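Local coordinates for protein Pbp related beta-lactamase (Pyrococcus abyssi, PDB 2QMI) that probably hydrolyses peptide or related amide bonds as a serine peptidase of the penicillin-binding-protein and beta-lactamase family, working as a self-compartmentalizing octamer, at residues 21-26 and 53-58; 39-44 and 207-212. All coordinates share one frame; numbering follows the deposited sequence.

Contact 1 of 2, residues 21-26 and 53-58; sequences GISISI and TIYGIG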
# COMPACT_ATOMS: atom_id res chain seq x y z
N GLY A 21 -19.37 29.40 6.79
CA GLY A 21 -20.22 30.52 7.15
C GLY A 21 -20.31 31.56 6.05
O GLY A 21 -19.47 31.59 5.16
N ILE A 22 -21.33 32.42 6.13
CA ILE A 22 -21.55 33.47 5.14
C ILE A 22 -22.28 34.67 5.74
O ILE A 22 -23.11 34.52 6.64
CB ILE A 22 -22.41 32.94 3.96
CG1 ILE A 22 -21.54 32.17 2.96
CG2 ILE A 22 -23.15 34.09 3.28
CD1 ILE A 22 -22.30 31.59 1.77
N SER A 23 -21.97 35.87 5.25
CA SER A 23 -22.63 37.08 5.71
C SER A 23 -23.12 37.86 4.51
O SER A 23 -22.50 37.83 3.45
CB SER A 23 -21.66 37.95 6.52
OG SER A 23 -21.52 37.45 7.84
N ILE A 24 -24.25 38.55 4.67
CA ILE A 24 -24.81 39.34 3.58
C ILE A 24 -25.60 40.55 4.08
O ILE A 24 -26.30 40.47 5.10
CB ILE A 24 -25.74 38.47 2.69
CG1 ILE A 24 -26.31 39.30 1.53
CG2 ILE A 24 -26.86 37.89 3.53
CD1 ILE A 24 -27.18 38.50 0.55
N SER A 25 -25.48 41.67 3.38
CA SER A 25 -26.23 42.87 3.74
C SER A 25 -26.86 43.39 2.45
O SER A 25 -26.28 43.26 1.37
CB SER A 25 -25.31 43.92 4.37
OG SER A 25 -24.30 44.34 3.47
N ILE A 26 -28.07 43.93 2.56
CA ILE A 26 -28.78 44.45 1.39
C ILE A 26 -29.16 45.91 1.56
O ILE A 26 -29.68 46.31 2.60
CB ILE A 26 -30.07 43.67 1.10
CG1 ILE A 26 -29.78 42.17 1.01
CG2 ILE A 26 -30.67 44.13 -0.23
CD1 ILE A 26 -31.01 41.35 0.67
N THR A 53 -19.50 39.94 11.75
CA THR A 53 -18.27 39.17 11.52
C THR A 53 -17.38 39.71 10.40
O THR A 53 -17.84 40.11 9.33
CB THR A 53 -18.59 37.66 11.27
OG1 THR A 53 -17.37 36.95 10.95
CG2 THR A 53 -19.55 37.49 10.15
N ILE A 54 -16.08 39.72 10.67
CA ILE A 54 -15.09 40.22 9.73
C ILE A 54 -14.41 39.12 8.90
O ILE A 54 -13.97 38.11 9.44
CB ILE A 54 -14.04 41.05 10.50
CG1 ILE A 54 -14.64 42.43 10.82
CG2 ILE A 54 -12.75 41.17 9.71
CD1 ILE A 54 -13.79 43.29 11.71
N TYR A 55 -14.34 39.36 7.59
CA TYR A 55 -13.71 38.44 6.65
C TYR A 55 -12.73 39.22 5.79
O TYR A 55 -12.74 40.45 5.79
CB TYR A 55 -14.73 37.84 5.67
CG TYR A 55 -15.95 37.16 6.26
CD1 TYR A 55 -16.12 35.78 6.15
CD2 TYR A 55 -16.97 37.91 6.83
CE1 TYR A 55 -17.29 35.16 6.59
CE2 TYR A 55 -18.14 37.31 7.28
CZ TYR A 55 -18.30 35.94 7.15
OH TYR A 55 -19.46 35.35 7.60
N GLY A 56 -11.90 38.51 5.05
CA GLY A 56 -10.98 39.18 4.14
C GLY A 56 -11.83 39.46 2.91
O GLY A 56 -12.73 38.67 2.61
N ILE A 57 -11.58 40.55 2.20
CA ILE A 57 -12.41 40.85 1.04
C ILE A 57 -11.68 40.71 -0.29
O ILE A 57 -12.31 40.81 -1.35
CB ILE A 57 -13.03 42.27 1.14
CG1 ILE A 57 -11.96 43.34 0.95
CG2 ILE A 57 -13.71 42.44 2.49
CD1 ILE A 57 -12.53 44.75 0.84
N GLY A 58 -10.38 40.48 -0.24
CA GLY A 58 -9.60 40.33 -1.46
C GLY A 58 -9.65 41.51 -2.42
O GLY A 58 -9.64 42.66 -2.01

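Contact 2 of 2, residues 39-44 and 207-212; sequences GYRNVE and DKDVAM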
# COMPACT_ATOMS: atom_id res chain seq x y z
N GLY A 39 -24.30 30.00 9.19
CA GLY A 39 -23.21 29.08 9.50
C GLY A 39 -22.27 29.58 10.58
O GLY A 39 -22.60 30.48 11.36
N TYR A 40 -21.08 29.00 10.62
CA TYR A 40 -20.11 29.36 11.63
C TYR A 40 -18.94 30.19 11.08
O TYR A 40 -18.48 29.96 9.97
CB TYR A 40 -19.59 28.08 12.30
CG TYR A 40 -20.66 27.29 13.02
CD1 TYR A 40 -20.92 27.50 14.37
CD2 TYR A 40 -21.45 26.36 12.35
CE1 TYR A 40 -21.94 26.82 15.04
CE2 TYR A 40 -22.48 25.66 13.00
CZ TYR A 40 -22.72 25.91 14.35
OH TYR A 40 -23.75 25.27 15.00
N ARG A 41 -18.49 31.17 11.86
CA ARG A 41 -17.35 31.98 11.45
C ARG A 41 -16.08 31.22 11.89
O ARG A 41 -14.98 31.46 11.39
CB ARG A 41 -17.40 33.38 12.08
CG ARG A 41 -17.27 33.46 13.60
CD ARG A 41 -17.22 34.93 14.01
NE ARG A 41 -16.97 35.16 15.44
CZ ARG A 41 -17.90 35.19 16.39
NH1 ARG A 41 -17.55 35.40 17.65
NH2 ARG A 41 -19.18 35.01 16.09
N ASN A 42 -16.27 30.29 12.82
CA ASN A 42 -15.20 29.44 13.31
C ASN A 42 -15.83 28.11 13.73
O ASN A 42 -16.61 28.06 14.68
CB ASN A 42 -14.49 30.05 14.51
CG ASN A 42 -13.36 29.17 15.02
OD1 ASN A 42 -13.58 28.02 15.45
ND2 ASN A 42 -12.13 29.69 14.97
N VAL A 43 -15.48 27.04 13.02
CA VAL A 43 -16.04 25.71 13.31
C VAL A 43 -15.55 25.07 14.61
O VAL A 43 -16.37 24.65 15.43
CB VAL A 43 -15.77 24.74 12.14
CG1 VAL A 43 -16.30 23.36 12.47
CG2 VAL A 43 -16.43 25.26 10.87
N GLU A 44 -14.23 24.99 14.79
CA GLU A 44 -13.65 24.40 15.99
C GLU A 44 -14.25 24.99 17.26
O GLU A 44 -14.56 24.27 18.21
CB GLU A 44 -12.13 24.62 16.04
CG GLU A 44 -11.31 23.87 15.00
CD GLU A 44 -11.49 24.41 13.59
OE1 GLU A 44 -11.62 25.64 13.43
OE2 GLU A 44 -11.48 23.59 12.65
N ASP A 207 -10.44 42.53 17.71
CA ASP A 207 -11.87 42.46 17.40
C ASP A 207 -12.50 41.14 17.85
O ASP A 207 -11.96 40.06 17.62
CB ASP A 207 -12.09 42.66 15.90
CG ASP A 207 -13.55 42.86 15.55
OD1 ASP A 207 -14.35 41.92 15.76
OD2 ASP A 207 -13.91 43.96 15.07
N LYS A 208 -13.68 41.25 18.47
CA LYS A 208 -14.39 40.10 19.02
C LYS A 208 -15.29 39.29 18.09
O LYS A 208 -15.95 38.35 18.54
CB LYS A 208 -15.21 40.57 20.22
CG LYS A 208 -14.45 41.57 21.07
CD LYS A 208 -15.29 42.18 22.17
CE LYS A 208 -14.55 43.36 22.79
NZ LYS A 208 -13.22 42.99 23.39
N ASP A 209 -15.32 39.64 16.81
CA ASP A 209 -16.14 38.91 15.84
C ASP A 209 -15.41 38.83 14.49
O ASP A 209 -15.63 39.64 13.59
CB ASP A 209 -17.49 39.60 15.65
CG ASP A 209 -18.50 38.72 14.92
OD1 ASP A 209 -18.07 37.83 14.15
OD2 ASP A 209 -19.73 38.92 15.10
N VAL A 210 -14.53 37.84 14.37
CA VAL A 210 -13.73 37.64 13.16
C VAL A 210 -13.82 36.17 12.78
O VAL A 210 -13.77 35.29 13.65
CB VAL A 210 -12.24 38.00 13.42
CG1 VAL A 210 -11.42 37.83 12.14
CG2 VAL A 210 -12.13 39.44 13.92
N ALA A 211 -13.95 35.90 11.49
CA ALA A 211 -14.06 34.53 11.02
C ALA A 211 -12.72 33.93 10.63
O ALA A 211 -11.85 34.61 10.08
CB ALA A 211 -15.02 34.46 9.84
N MET A 212 -12.57 32.65 10.95
CA MET A 212 -11.36 31.91 10.61
C MET A 212 -11.53 31.51 9.14
O MET A 212 -12.64 31.25 8.69
CB MET A 212 -11.26 30.66 11.49
CG MET A 212 -10.19 29.65 11.06
SD MET A 212 -8.55 30.38 10.91
CE MET A 212 -8.11 30.61 12.64
O HOH W 1 -14.50 35.70 16.52

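Contact 1 of 2, residues 21-26 and 53-58
Y55, in the short strand 55-56, reaches onto strand 21-26 and meets S23, with Y55 OH 3.0 Å from S23 OG. S23 OG lies close to the plane of the ring, at its edge, and sits 3.4 Å from Y55 CE2. T53 sets its methyl beside the hydroxyl of Y55, against the same oxygen, S23 OG to T53 CG2 being 3.0 Å, a tight approach. The backbones themselves stay well apart at this point, the CA atoms of S23 and T53 being 7.6 Å from each other, so side chains bridge the gap. With chi1 -79°, S23 OG stands anti to its own carbonyl carbon, which turns it toward both the tyrosine and the threonine. S23 OG and S49 OG are both within hydrogen-bonding reach of Y55 OH, and S23 OG bonds in addition to T50 O, a chain of polar groups within a buried region. Strand 21-28 runs between strands 31-38 and 321-327 in the large antiparallel sheet of the beta-lactamase-type domain, whereas 55-56 pairs with 238-239 in a separate two-stranded sheet; Y55 thus spans from the small sheet to the large one, its side chain also lying on L326. Y55 OH comes to rest by the I22-S23 peptide, 3.4 Å from I22 C. Y55 OH is 3.5 Å from S23 N as well, but at a poor angle for a hydrogen bond. Packing is confined to this end. The two segments bury only 139 Å² and diverge beyond S23, where S25 instead bonds through its OG to V241 O, while I22, directed away from 53-58, packs on I337 of helix 334-345.

Contact 2 of 2, residues 39-44 and 207-212
M212 N donates to R41 O over 2.7 Å, and N328 ND2 of the same chain bonds to that oxygen too. Next comes the charged pair. R41 NE is 3.2 Å from D209 OD1, a salt bridge in which the carboxylate lies over one face of the guanidinium, the two planes 42° apart, and no N-H points at the oxygen. The in-plane N-H of R41 NE is used elsewhere, on water 1 at 2.7 Å, which also accepts from V210 N at 3.0 Å and so ties the arginine to the backbone of 207-212. R41 NH2 bonds to P48 O and D209 OD2 to T50 OG1, so both partners of the ion pair are held from outside as well; these bonds would limit rotation of the guanidinium. The backbone N of D209 closes an Asx turn on D207 OD1 at 2.7 Å, and that oxygen also takes a salt bridge from R196. The extended R41 chain starts with CG between the backbone N and the carbonyl carbon (chi1 65°), a torsion that lays it alongside the loop, its CD 3.5 Å from V210 O. Packing then falls to small groups: R41 CB meets A211 CB at 3.4 Å, and N42 lies beside M212 with ND2 3.7 Å from M212 CB. R41 and N42 face L47 as a classic beta bulge, where the chain turns a corner between strands 31-38 and 47-48. G39 and Y40 make hydrogen bonds to a second subunit, while 207-212 leads from helix 201-204 into strand 213-216, with M212 packed on P224 of strand 222-225.

In the fold
The segments of contacts 1 and 2 alternate along the chain, and their centres lie 11 Å apart. They join directly through I54 of contact 1, whose N is 3.0 Å from D209 O and whose O is 3.0 Å from A211 N, both probable hydrogen bonds that fix the 207-212 loop alongside 53-58. T50 links them again, offering its carbonyl to S23 and its hydroxyl to D209, while N328 bonds to the backbone of both G21 and R41. Segment 53-58 runs straight into S59, which with K62 fits the SxxK pattern of this family and is probably the nucleophile; contact 2 instead lies nearer the surface, beside a neighbouring subunit.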